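Local coordinates for tungsten formylmethanofuran dehydrogenase subunit E (Syntrophus aciditrophicus, PDB 3D00), which is of uncertain function but binds a zinc ion through a treble-clef finger that follows a core domain of the FmdE family, which is implicated in microbial methanogenesis, at residues 23-28 with 130-135; 48-53 with 66-71; 58-63 with 83-88; 98-103 with 143-148. One frame throughout, in Å; residues are numbered along the deposited sequence.

Contact 1: residues 23-28 with 130-135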
loop_
_atom_site.group_PDB
_atom_site.type_symbol
_atom_site.label_atom_id
_atom_site.label_comp_id
_atom_site.label_asym_id
_atom_site.label_seq_id
_atom_site.Cartn_x
_atom_site.Cartn_y
_atom_site.Cartn_z
ATOM N N HIS A 23 -1.958 -8.780 7.514
ATOM C CA HIS A 23 -2.410 -7.538 8.137
ATOM C C HIS A 23 -2.071 -7.518 9.634
ATOM O O HIS A 23 -1.966 -6.455 10.229
ATOM C CB HIS A 23 -3.939 -7.436 7.884
ATOM C CG HIS A 23 -4.587 -6.177 8.388
ATOM N ND1 HIS A 23 -4.576 -5.008 7.672
ATOM C CD2 HIS A 23 -5.263 -5.910 9.535
ATOM C CE1 HIS A 23 -5.208 -4.070 8.353
ATOM N NE2 HIS A 23 -5.642 -4.590 9.481
ATOM N N GLY A 24 -1.922 -8.688 10.259
ATOM C CA GLY A 24 -1.627 -8.759 11.698
ATOM C C GLY A 24 -2.765 -9.091 12.675
ATOM O O GLY A 24 -2.501 -9.477 13.816
ATOM N N TYR A 25 -4.013 -8.942 12.228
ATOM C CA TYR A 25 -5.232 -9.133 13.040
ATOM C C TYR A 25 -6.352 -9.399 12.035
ATOM O O TYR A 25 -6.332 -8.856 10.915
ATOM C CB TYR A 25 -5.514 -7.868 13.891
ATOM C CG TYR A 25 -6.767 -7.890 14.786
ATOM C CD1 TYR A 25 -6.820 -8.697 15.946
ATOM C CD2 TYR A 25 -7.885 -7.071 14.511
ATOM C CE1 TYR A 25 -7.990 -8.736 16.785
ATOM C CE2 TYR A 25 -9.056 -7.101 15.350
ATOM C CZ TYR A 25 -9.094 -7.935 16.472
ATOM O OH TYR A 25 -10.214 -7.967 17.307
ATOM N N PRO A 26 -7.336 -10.252 12.385
ATOM C CA PRO A 26 -8.430 -10.431 11.416
ATOM C C PRO A 26 -9.437 -9.283 11.551
ATOM O O PRO A 26 -10.546 -9.480 12.074
ATOM C CB PRO A 26 -9.029 -11.763 11.818
ATOM C CG PRO A 26 -8.817 -11.812 13.332
ATOM C CD PRO A 26 -7.526 -11.077 13.597
ATOM N N ALA A 27 -9.014 -8.094 11.119
ATOM C CA ALA A 27 -9.769 -6.877 11.348
ATOM C C ALA A 27 -11.078 -6.952 10.600
ATOM O O ALA A 27 -11.102 -7.419 9.469
ATOM C CB ALA A 27 -8.985 -5.671 10.910
ATOM N N PRO A 28 -12.187 -6.505 11.228
ATOM C CA PRO A 28 -13.481 -6.447 10.538
ATOM C C PRO A 28 -13.422 -5.847 9.141
ATOM O O PRO A 28 -14.017 -6.392 8.241
ATOM C CB PRO A 28 -14.330 -5.562 11.459
ATOM C CG PRO A 28 -13.769 -5.783 12.803
ATOM C CD PRO A 28 -12.298 -6.047 12.626
ATOM N N ARG A 130 -19.279 -11.439 18.736
ATOM C CA ARG A 130 -20.563 -11.246 18.055
ATOM C C ARG A 130 -20.357 -10.514 16.717
ATOM O O ARG A 130 -20.845 -10.960 15.689
ATOM C CB ARG A 130 -21.572 -10.496 18.960
ATOM C CG ARG A 130 -22.110 -11.299 20.172
ATOM N N LEU A 131 -19.599 -9.418 16.735
ATOM C CA LEU A 131 -19.185 -8.719 15.498
ATOM C C LEU A 131 -18.616 -9.663 14.440
ATOM O O LEU A 131 -19.016 -9.595 13.279
ATOM C CB LEU A 131 -18.174 -7.590 15.797
ATOM C CG LEU A 131 -17.575 -6.821 14.606
ATOM C CD1 LEU A 131 -18.678 -6.207 13.685
ATOM C CD2 LEU A 131 -16.622 -5.764 15.145
ATOM N N PHE A 132 -17.719 -10.556 14.844
ATOM C CA PHE A 132 -17.018 -11.408 13.886
ATOM C C PHE A 132 -17.977 -12.426 13.272
ATOM O O PHE A 132 -17.910 -12.699 12.091
ATOM C CB PHE A 132 -15.805 -12.099 14.536
ATOM C CG PHE A 132 -14.617 -11.164 14.776
ATOM C CD1 PHE A 132 -14.102 -10.380 13.745
ATOM C CD2 PHE A 132 -14.006 -11.088 16.019
ATOM C CE1 PHE A 132 -13.024 -9.529 13.943
ATOM C CE2 PHE A 132 -12.922 -10.227 16.221
ATOM C CZ PHE A 132 -12.438 -9.450 15.174
ATOM N N LYS A 133 -18.859 -12.989 14.088
ATOM C CA LYS A 133 -19.884 -13.929 13.600
ATOM C C LYS A 133 -20.854 -13.215 12.625
ATOM O O LYS A 133 -21.220 -13.750 11.591
ATOM C CB LYS A 133 -20.608 -14.616 14.778
ATOM N N GLU A 134 -21.228 -11.987 12.937
ATOM C CA GLU A 134 -22.117 -11.235 12.095
ATOM C C GLU A 134 -21.543 -10.929 10.718
ATOM O O GLU A 134 -22.250 -11.057 9.710
ATOM C CB GLU A 134 -22.474 -9.909 12.745
ATOM C CG GLU A 134 -23.526 -10.014 13.809
ATOM C CD GLU A 134 -24.142 -8.688 14.143
ATOM O OE1 GLU A 134 -23.946 -7.697 13.394
ATOM O OE2 GLU A 134 -24.837 -8.646 15.163
ATOM N N ILE A 135 -20.291 -10.486 10.669
ATOM C CA ILE A 135 -19.644 -10.219 9.388
ATOM C C ILE A 135 -19.761 -11.446 8.495
ATOM O O ILE A 135 -20.124 -11.352 7.342
ATOM C CB ILE A 135 -18.157 -9.841 9.561
ATOM C CG1 ILE A 135 -18.017 -8.475 10.238
ATOM C CG2 ILE A 135 -17.422 -9.809 8.214
ATOM C CD1 ILE A 135 -16.594 -8.229 10.736
#
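Leu131, near the start of helix 129-138, meets Pro28 with a single methyl: its CD2 lies 3.7 Å from Pro28 CG, the two side chains crossing at about a right angle. Trp116 of helix 111-117 touches both residues and adds a third hydrophobic group to the pair. Phe132 comes next and carries the largest share of its segment's contact. Its CG is anti to the carbonyl carbon (chi1 -74°), a setting that swings the ring off the helix to the turn at 25-28. There the CE1 corner comes within 3.1 Å of the backbone O of Pro26, from an oblique direction, and the same CE1 stands 3.8 Å from Pro28 CD. Tyr25 approaches from further along the rim: its OH sits at the edge of the phenylalanine ring, near the ring plane, 3.4 Å from Phe132 CZ. One helical turn beyond Leu131, Ile135 extends its CG1 branch so that CD1 rests 3.6 Å from Pro28 CB, while Leu31 of helix 28-42 packs beside both Ile135 and Phe132. No hydrogen bond crosses the contact. The loop includes an inverse gamma turn centred on Pro26, closed by a weak bond of 2.8 Å from Ala27 N to Tyr25 O, and Ala27 takes the N-cap of helix 28-42 with Pro28 as its first residue. The arrangement is a loop joining helices 12-23 and 28-42, against which helix 129-138 packs within the alpha+beta FmdE core.

Contact 2: residues 48-53 with 66-71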
loop_
_atom_site.group_PDB
_atom_site.type_symbol
_atom_site.label_atom_id
_atom_site.label_comp_id
_atom_site.label_asym_id
_atom_site.label_seq_id
_atom_site.Cartn_x
_atom_site.Cartn_y
_atom_site.Cartn_z
ATOM N N ILE A 48 -10.642 -10.116 -17.705
ATOM C CA ILE A 48 -10.045 -8.795 -18.021
ATOM C C ILE A 48 -8.997 -8.386 -17.015
ATOM O O ILE A 48 -8.995 -8.877 -15.876
ATOM C CB ILE A 48 -11.110 -7.650 -18.179
ATOM C CG1 ILE A 48 -11.641 -7.160 -16.826
ATOM C CG2 ILE A 48 -12.266 -8.125 -19.083
ATOM C CD1 ILE A 48 -11.998 -5.681 -16.817
ATOM N N LEU A 49 -8.149 -7.457 -17.453
ATOM C CA LEU A 49 -7.077 -6.853 -16.638
ATOM C C LEU A 49 -7.579 -5.565 -15.988
ATOM O O LEU A 49 -7.949 -4.588 -16.673
ATOM C CB LEU A 49 -5.814 -6.546 -17.487
ATOM N N TYR A 50 -7.570 -5.557 -14.658
ATOM C CA TYR A 50 -8.199 -4.490 -13.923
ATOM C C TYR A 50 -7.215 -3.819 -12.979
ATOM O O TYR A 50 -6.318 -4.463 -12.449
ATOM C CB TYR A 50 -9.448 -5.034 -13.192
ATOM C CG TYR A 50 -9.236 -6.131 -12.142
ATOM C CD1 TYR A 50 -8.831 -5.811 -10.872
ATOM C CD2 TYR A 50 -9.490 -7.468 -12.419
ATOM C CE1 TYR A 50 -8.639 -6.763 -9.916
ATOM C CE2 TYR A 50 -9.325 -8.441 -11.453
ATOM C CZ TYR A 50 -8.883 -8.065 -10.197
ATOM O OH TYR A 50 -8.698 -8.970 -9.178
ATOM N N ASP A 51 -7.388 -2.519 -12.794
ATOM C CA ASP A 51 -6.772 -1.815 -11.685
ATOM C C ASP A 51 -7.745 -1.634 -10.510
ATOM O O ASP A 51 -8.919 -1.881 -10.621
ATOM C CB ASP A 51 -6.187 -0.465 -12.163
ATOM C CG ASP A 51 -4.800 -0.613 -12.856
ATOM O OD1 ASP A 51 -4.351 -1.747 -13.122
ATOM O OD2 ASP A 51 -4.157 0.432 -13.120
ATOM N N ALA A 52 -7.254 -1.199 -9.365
ATOM C CA ALA A 52 -8.129 -1.034 -8.189
ATOM C C ALA A 52 -7.983 0.360 -7.577
ATOM O O ALA A 52 -6.941 0.950 -7.671
ATOM C CB ALA A 52 -7.807 -2.117 -7.178
ATOM N N ILE A 53 -9.046 0.877 -6.979
ATOM C CA ILE A 53 -9.014 2.108 -6.186
ATOM C C ILE A 53 -9.692 1.860 -4.855
ATOM O O ILE A 53 -10.825 1.362 -4.835
ATOM C CB ILE A 53 -9.777 3.285 -6.865
ATOM C CG1 ILE A 53 -8.973 3.914 -7.981
ATOM C CG2 ILE A 53 -10.061 4.415 -5.868
ATOM C CD1 ILE A 53 -9.834 4.234 -9.098
ATOM N N LEU A 66 -4.194 -8.583 -0.911
ATOM C CA LEU A 66 -4.216 -10.027 -0.653
ATOM C C LEU A 66 -4.942 -10.856 -1.697
ATOM O O LEU A 66 -4.673 -12.040 -1.832
ATOM C CB LEU A 66 -4.908 -10.333 0.680
ATOM C CG LEU A 66 -4.103 -10.435 1.980
ATOM C CD1 LEU A 66 -5.052 -10.295 3.212
ATOM C CD2 LEU A 66 -3.353 -11.747 1.999
ATOM N N LEU A 67 -5.917 -10.271 -2.377
ATOM C CA LEU A 67 -6.834 -11.027 -3.231
ATOM C C LEU A 67 -6.691 -10.819 -4.743
ATOM O O LEU A 67 -7.224 -11.611 -5.538
ATOM C CB LEU A 67 -8.279 -10.660 -2.844
ATOM C CG LEU A 67 -8.807 -11.117 -1.489
ATOM C CD1 LEU A 67 -10.183 -10.534 -1.144
ATOM C CD2 LEU A 67 -8.829 -12.653 -1.476
ATOM N N THR A 68 -6.041 -9.715 -5.133
ATOM C CA THR A 68 -5.970 -9.287 -6.519
ATOM C C THR A 68 -4.496 -9.095 -6.855
ATOM O O THR A 68 -3.672 -9.114 -5.960
ATOM C CB THR A 68 -6.679 -7.928 -6.737
ATOM O OG1 THR A 68 -5.909 -6.914 -6.123
ATOM C CG2 THR A 68 -8.116 -7.864 -6.123
ATOM N N PRO A 69 -4.159 -8.985 -8.149
ATOM C CA PRO A 69 -2.774 -8.658 -8.523
ATOM C C PRO A 69 -2.366 -7.236 -8.283
ATOM O O PRO A 69 -1.169 -6.925 -8.448
ATOM C CB PRO A 69 -2.703 -9.008 -10.039
ATOM C CG PRO A 69 -3.969 -9.576 -10.417
ATOM C CD PRO A 69 -4.988 -9.293 -9.341
ATOM N N CYS A 70 -3.329 -6.376 -7.899
ATOM C CA CYS A 70 -3.086 -4.973 -7.695
ATOM C C CYS A 70 -2.459 -4.766 -6.335
ATOM O O CYS A 70 -3.055 -5.100 -5.298
ATOM C CB CYS A 70 -4.395 -4.171 -7.799
ATOM S SG CYS A 70 -5.394 -4.566 -9.263
ATOM N N THR A 71 -1.290 -4.148 -6.325
ATOM C CA THR A 71 -0.626 -3.798 -5.088
ATOM C C THR A 71 -0.283 -2.327 -5.080
ATOM O O THR A 71 -0.226 -1.669 -6.105
ATOM C CB THR A 71 0.651 -4.665 -4.812
ATOM O OG1 THR A 71 1.735 -4.250 -5.634
ATOM C CG2 THR A 71 0.378 -6.116 -5.058
#
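The ring of Tyr50 meets Thr68 at its edge, where the methyl CG2 lies in the ring plane and CB close to it; CG2 is 3.3 Å from Tyr50 OH. Pro69 CD and Cys70 SG approach obliquely, and nothing from 66-71 sits squarely over either face. Pro69 CD is 3.7 Å from Tyr50 OH. The sulfur stands 4.9 Å from the ring centroid, with SG 57° off the normal, a sulfur-aromatic contact made at a slant and closest at the CD1-CE1 side. Tyr50 holds CG between its backbone N and carbonyl carbon (chi1 62°), which carries the ring over from strand 50-54 to the segment that leaves helix 60-67. Further along the strand, Ala52 CB packs 4.0 Å from Cys70 SG, and the same SG lies 3.3 Å from the backbone O of Tyr50. The thiol thus fits among a ring, a methyl and a main-chain carbonyl. Val41 of helix 28-42 also touches Tyr50.

Thr68 divides its two branches. Its OG1 bonds to the backbone O of Val64 in the preceding helix and accepts from Cys70 N at 3.2 Å in an ST turn, while CG2 is left for the tyrosine. These elements belong to the beta-alpha-beta unit of strand 50-54, helix 60-67 and strand 77-79. With no hydrogen bond between the segments, the contact is van der Waals in the main, with probably a modest sulfur-aromatic contribution; the two bonds of the Thr68 hydroxyl probably steady the turn that presents CG2 and SG to Tyr50.

Contact 3: residues 58-63 with 83-88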
loop_
_atom_site.group_PDB
_atom_site.type_symbol
_atom_site.label_atom_id
_atom_site.label_comp_id
_atom_site.label_asym_id
_atom_site.label_seq_id
_atom_site.Cartn_x
_atom_site.Cartn_y
_atom_site.Cartn_z
ATOM N N THR A 58 -7.668 2.695 5.454
ATOM C CA THR A 58 -7.820 1.755 6.548
ATOM C C THR A 58 -8.327 0.405 6.061
ATOM O O THR A 58 -9.422 0.311 5.561
ATOM C CB THR A 58 -8.791 2.337 7.585
ATOM O OG1 THR A 58 -8.458 3.722 7.806
ATOM C CG2 THR A 58 -8.738 1.570 8.877
ATOM N N CYS A 59 -7.522 -0.643 6.226
ATOM C CA CYS A 59 -7.936 -2.038 6.053
ATOM C C CYS A 59 -8.188 -2.471 4.627
ATOM O O CYS A 59 -7.665 -3.483 4.161
ATOM C CB CYS A 59 -9.198 -2.363 6.888
ATOM S SG CYS A 59 -8.894 -2.443 8.636
ATOM N N LEU A 60 -9.040 -1.731 3.956
ATOM C CA LEU A 60 -9.488 -2.101 2.642
ATOM C C LEU A 60 -8.342 -2.299 1.667
ATOM O O LEU A 60 -8.401 -3.224 0.861
ATOM C CB LEU A 60 -10.482 -1.077 2.122
ATOM C CG LEU A 60 -11.658 -1.488 1.235
ATOM C CD1 LEU A 60 -12.162 -2.864 1.474
ATOM C CD2 LEU A 60 -12.790 -0.483 1.404
ATOM N N PRO A 61 -7.275 -1.442 1.710
ATOM C CA PRO A 61 -6.172 -1.802 0.807
ATOM C C PRO A 61 -5.606 -3.222 0.922
ATOM O O PRO A 61 -5.215 -3.782 -0.091
ATOM C CB PRO A 61 -5.107 -0.783 1.168
ATOM C CG PRO A 61 -5.862 0.418 1.608
ATOM C CD PRO A 61 -6.994 -0.150 2.399
ATOM N N ASP A 62 -5.527 -3.775 2.132
ATOM C CA ASP A 62 -4.976 -5.121 2.321
ATOM C C ASP A 62 -5.846 -6.218 1.776
ATOM O O ASP A 62 -5.332 -7.249 1.388
ATOM C CB ASP A 62 -4.634 -5.370 3.779
ATOM C CG ASP A 62 -3.416 -4.564 4.226
ATOM O OD1 ASP A 62 -2.747 -3.914 3.389
ATOM O OD2 ASP A 62 -3.103 -4.606 5.428
ATOM N N ALA A 63 -7.169 -6.000 1.724
ATOM C CA ALA A 63 -8.099 -6.952 1.079
ATOM C C ALA A 63 -7.783 -7.047 -0.409
ATOM O O ALA A 63 -7.642 -8.140 -0.966
ATOM C CB ALA A 63 -9.546 -6.484 1.277
ATOM N N GLY A 83 -11.712 8.572 3.323
ATOM C CA GLY A 83 -12.479 8.087 4.473
ATOM C C GLY A 83 -13.755 7.336 4.149
ATOM O O GLY A 83 -14.581 7.124 5.025
ATOM N N LEU A 84 -13.892 6.917 2.892
ATOM C CA LEU A 84 -15.064 6.222 2.403
ATOM C C LEU A 84 -14.710 4.740 2.261
ATOM O O LEU A 84 -13.727 4.382 1.658
ATOM C CB LEU A 84 -15.529 6.790 1.067
ATOM C CG LEU A 84 -16.004 8.235 1.119
ATOM C CD1 LEU A 84 -16.274 8.748 -0.281
ATOM C CD2 LEU A 84 -17.254 8.395 2.010
ATOM N N PHE A 85 -15.519 3.894 2.876
ATOM C CA PHE A 85 -15.306 2.439 2.868
ATOM C C PHE A 85 -15.867 1.897 1.552
ATOM O O PHE A 85 -16.961 1.368 1.495
ATOM C CB PHE A 85 -15.949 1.769 4.095
ATOM C CG PHE A 85 -15.281 0.485 4.488
ATOM C CD1 PHE A 85 -14.035 0.501 5.086
ATOM C CD2 PHE A 85 -15.884 -0.729 4.259
ATOM C CE1 PHE A 85 -13.389 -0.678 5.429
ATOM C CE2 PHE A 85 -15.240 -1.930 4.607
ATOM C CZ PHE A 85 -14.004 -1.893 5.187
ATOM N N ALA A 86 -15.075 2.059 0.508
ATOM C CA ALA A 86 -15.464 1.691 -0.843
ATOM C C ALA A 86 -14.218 1.290 -1.646
ATOM O O ALA A 86 -13.107 1.771 -1.413
ATOM C CB ALA A 86 -16.157 2.857 -1.498
ATOM N N VAL A 87 -14.407 0.352 -2.564
ATOM C CA VAL A 87 -13.351 -0.039 -3.490
ATOM C C VAL A 87 -13.985 -0.090 -4.868
ATOM O O VAL A 87 -15.141 -0.452 -4.984
ATOM C CB VAL A 87 -12.773 -1.469 -3.124
ATOM C CG1 VAL A 87 -13.936 -2.506 -2.953
ATOM C CG2 VAL A 87 -11.754 -1.960 -4.199
ATOM N N SER A 88 -13.233 0.319 -5.888
ATOM C CA SER A 88 -13.607 0.059 -7.258
ATOM C C SER A 88 -12.513 -0.743 -7.931
ATOM O O SER A 88 -11.301 -0.571 -7.635
ATOM C CB SER A 88 -13.872 1.345 -8.033
ATOM O OG SER A 88 -12.690 2.077 -8.216
#
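Leu60 and Phe85 meet through one non-staggered and one ordinary side-chain setting. The leucine has chi1 -146° and chi2 30°, both well away from staggered positions, which together direct CD2 to the strand, while Phe85, with CG roughly anti to its backbone N (chi1 -154°), carries its ring back over that methyl. The pairing lays the first turn of helix 60-67 against the 85-87 region leading into strand 86-91, a helix-on-sheet contact of the alpha+beta FmdE core. Leu60 CD2 sits 3.9 Å from the centroid of the Phe85 ring and only 6° off its normal, a CH-pi contact almost exactly over the centre of one face. Met36 of helix 28-42 touches both side chains, and Ile32 of the same helix also packs on the ring.

Phe85 stands at the centre of an inverse gamma turn, closed by a weak bond from Ala86 N to Leu84 O. On the helix side, Cys59 occupies the N-cap position, and Asp62 bonds to Thr71 and Gly73 of the second subunit, so this helix start also faces the dimer interface. Beyond the ring, the methyl in contact with it also reaches the strand backbone, Leu60 CD2 lying 3.5 Å from Ala86 N.

Contact 4: residues 98-103 with 143-148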
loop_
_atom_site.group_PDB
_atom_site.type_symbol
_atom_site.label_atom_id
_atom_site.label_comp_id
_atom_site.label_asym_id
_atom_site.label_seq_id
_atom_site.Cartn_x
_atom_site.Cartn_y
_atom_site.Cartn_z
ATOM N N VAL A 98 -16.552 -1.165 -11.519
ATOM C CA VAL A 98 -17.613 -1.305 -10.544
ATOM C C VAL A 98 -17.103 -0.842 -9.210
ATOM O O VAL A 98 -15.997 -1.140 -8.858
ATOM C CB VAL A 98 -18.144 -2.772 -10.448
ATOM C CG1 VAL A 98 -18.686 -3.185 -11.759
ATOM C CG2 VAL A 98 -17.065 -3.737 -10.056
ATOM N N ARG A 99 -17.945 -0.095 -8.500
ATOM C CA ARG A 99 -17.646 0.359 -7.173
ATOM C C ARG A 99 -18.524 -0.378 -6.200
ATOM O O ARG A 99 -19.732 -0.534 -6.441
ATOM C CB ARG A 99 -17.951 1.827 -7.056
ATOM C CG ARG A 99 -17.589 2.429 -5.735
ATOM C CD ARG A 99 -17.951 3.910 -5.844
ATOM N NE ARG A 99 -17.545 4.647 -4.669
ATOM C CZ ARG A 99 -18.338 4.978 -3.680
ATOM N NH1 ARG A 99 -19.606 4.653 -3.729
ATOM N NH2 ARG A 99 -17.838 5.614 -2.629
ATOM N N VAL A 100 -17.915 -0.800 -5.086
ATOM C CA VAL A 100 -18.606 -1.521 -4.046
ATOM C C VAL A 100 -18.399 -0.788 -2.748
ATOM O O VAL A 100 -17.299 -0.370 -2.423
ATOM C CB VAL A 100 -18.111 -2.991 -3.881
ATOM C CG1 VAL A 100 -18.973 -3.697 -2.836
ATOM C CG2 VAL A 100 -18.144 -3.720 -5.196
ATOM N N PHE A 101 -19.486 -0.663 -2.008
ATOM C CA PHE A 101 -19.488 0.003 -0.759
ATOM C C PHE A 101 -20.539 -0.604 0.183
ATOM O O PHE A 101 -21.360 -1.441 -0.219
ATOM C CB PHE A 101 -19.728 1.506 -1.000
ATOM C CG PHE A 101 -21.037 1.851 -1.693
ATOM C CD1 PHE A 101 -21.165 1.739 -3.049
ATOM C CD2 PHE A 101 -22.110 2.326 -0.973
ATOM C CE1 PHE A 101 -22.347 2.095 -3.679
ATOM C CE2 PHE A 101 -23.307 2.686 -1.593
ATOM C CZ PHE A 101 -23.415 2.568 -2.947
ATOM N N LEU A 102 -20.494 -0.177 1.439
ATOM C CA LEU A 102 -21.435 -0.644 2.447
ATOM C C LEU A 102 -22.745 0.157 2.403
ATOM O O LEU A 102 -22.746 1.379 2.269
ATOM C CB LEU A 102 -20.809 -0.595 3.842
ATOM C CG LEU A 102 -20.090 -1.865 4.321
ATOM C CD1 LEU A 102 -19.182 -2.305 3.225
ATOM C CD2 LEU A 102 -19.320 -1.638 5.648
ATOM N N ASP A 103 -23.844 -0.574 2.516
ATOM C CA ASP A 103 -25.195 -0.041 2.457
ATOM C C ASP A 103 -25.772 -0.200 3.876
ATOM O O ASP A 103 -26.196 -1.287 4.271
ATOM C CB ASP A 103 -25.986 -0.854 1.420
ATOM C CG ASP A 103 -27.240 -0.147 0.903
ATOM O OD1 ASP A 103 -27.190 1.060 0.591
ATOM O OD2 ASP A 103 -28.283 -0.843 0.761
ATOM N N LEU A 143 -23.670 -5.079 1.297
ATOM C CA LEU A 143 -22.949 -4.373 0.234
ATOM C C LEU A 143 -23.858 -3.843 -0.890
ATOM O O LEU A 143 -24.911 -4.405 -1.145
ATOM C CB LEU A 143 -21.880 -5.322 -0.321
ATOM C CG LEU A 143 -20.909 -5.862 0.726
ATOM C CD1 LEU A 143 -19.900 -6.767 0.043
ATOM C CD2 LEU A 143 -20.230 -4.751 1.457
ATOM N N GLU A 144 -23.475 -2.730 -1.506
ATOM C CA GLU A 144 -24.114 -2.247 -2.730
ATOM C C GLU A 144 -23.055 -2.035 -3.806
ATOM O O GLU A 144 -21.915 -1.750 -3.521
ATOM C CB GLU A 144 -24.898 -0.941 -2.508
ATOM C CG GLU A 144 -25.934 -0.583 -3.620
ATOM C CD GLU A 144 -26.794 -1.790 -4.124
ATOM O OE1 GLU A 144 -26.351 -2.554 -5.041
ATOM O OE2 GLU A 144 -27.919 -1.995 -3.605
ATOM N N LEU A 145 -23.480 -2.128 -5.050
ATOM C CA LEU A 145 -22.599 -2.115 -6.214
ATOM C C LEU A 145 -23.089 -1.016 -7.139
ATOM O O LEU A 145 -24.296 -0.800 -7.260
ATOM C CB LEU A 145 -22.789 -3.427 -6.947
ATOM C CG LEU A 145 -21.794 -4.521 -7.228
ATOM C CD1 LEU A 145 -22.618 -5.578 -8.011
ATOM C CD2 LEU A 145 -20.655 -4.021 -8.035
ATOM N N ARG A 146 -22.190 -0.346 -7.830
ATOM C CA ARG A 146 -22.612 0.620 -8.825
ATOM C C ARG A 146 -21.607 0.634 -9.948
ATOM O O ARG A 146 -20.428 0.625 -9.678
ATOM C CB ARG A 146 -22.678 2.003 -8.188
ATOM C CG ARG A 146 -22.640 3.117 -9.173
ATOM C CD ARG A 146 -23.263 4.360 -8.619
ATOM N NE ARG A 146 -22.459 4.913 -7.527
ATOM C CZ ARG A 146 -22.889 5.119 -6.270
ATOM N NH1 ARG A 146 -24.133 4.826 -5.873
ATOM N NH2 ARG A 146 -22.035 5.647 -5.397
ATOM N N ASN A 147 -22.066 0.638 -11.192
ATOM C CA ASN A 147 -21.175 0.862 -12.325
ATOM C C ASN A 147 -20.568 2.267 -12.309
ATOM O O ASN A 147 -21.272 3.268 -12.062
ATOM C CB ASN A 147 -21.919 0.628 -13.647
ATOM C CG ASN A 147 -22.416 -0.788 -13.768
ATOM O OD1 ASN A 147 -21.790 -1.714 -13.212
ATOM N ND2 ASN A 147 -23.545 -0.975 -14.471
ATOM N N VAL A 148 -19.260 2.342 -12.579
ATOM C CA VAL A 148 -18.555 3.614 -12.630
ATOM C C VAL A 148 -17.626 3.684 -13.845
ATOM O O VAL A 148 -17.230 2.668 -14.394
ATOM C CB VAL A 148 -17.751 3.882 -11.308
ATOM C CG1 VAL A 148 -18.685 3.969 -10.107
ATOM C CG2 VAL A 148 -16.616 2.842 -11.080
#
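An antiparallel beta ladder pairs Val98-Leu102 with Leu143-Asn147, joining strand 96-102 to strand 143-149, the latter an outermost strand of the chain's mixed sheet; the short strand axes run at 156°. Arg99 and Arg146 form one hydrogen-bonded pair, with Arg99 N to Arg146 O at 2.8 Å and a matching return bond from Arg146 N to Arg99 O. Phe101 and Glu144 form the next, Phe101 N to Glu144 O being 3.1 Å and Glu144 N to Phe101 O 2.8 Å.

On the face that carries Val98, Val100 and Leu145, the leucine methyl CD2 fits between the two valines, 3.7 Å from Val98 CB and 3.8 Å from Val100 CG2; Ala40 of helix 28-42 packs on Val100. The other face looks to the second subunit. There the extended Arg99 and the bent Arg146 lie side by side, guanidinium planes 12° apart; Arg99 NH1 and Arg146 NH2, 3.1 Å apart, are two donors that do not bond each other. Glu171 of the second subunit gathers them, through a salt bridge with Arg99 and a long, weak ion pair with Arg146. Arg99 also bridges to Glu55. One face of the Arg146 guanidinium rests on Phe101 CE1, and Glu144 CB lies over a face of the Phe101 ring, 22° off the normal. The arrangement is an antiparallel strand pair with a largely apolar face against a helix and a face of arginines and Phe101 at the dimer interface.

Contacts 2, 3 and 4 reach one sheet in turn. Contact 2 meets contact 3 where strands 50-54 and 86-91 are neighbours (Ile53 N to Ser88 O, 2.8 Å), and contact 3 meets contact 4 where strands 86-91 and 96-102 adjoin (Val87 O to Val100 N, 2.8 Å). Contacts 2 and 3 also share helix 60-67. Contact 1 stands aside, its centre about 23 Å from that of contact 2, but a probable hydrogen bond between His23 ND1 and Asp62 OD2 (2.7 Å) ties it to contact 3. All four lie away from the zinc site; contact 4 reaches Glu171 of the second subunit, which lies in sequence between the zinc ligands Cys169 and Cys181 of that subunit's finger.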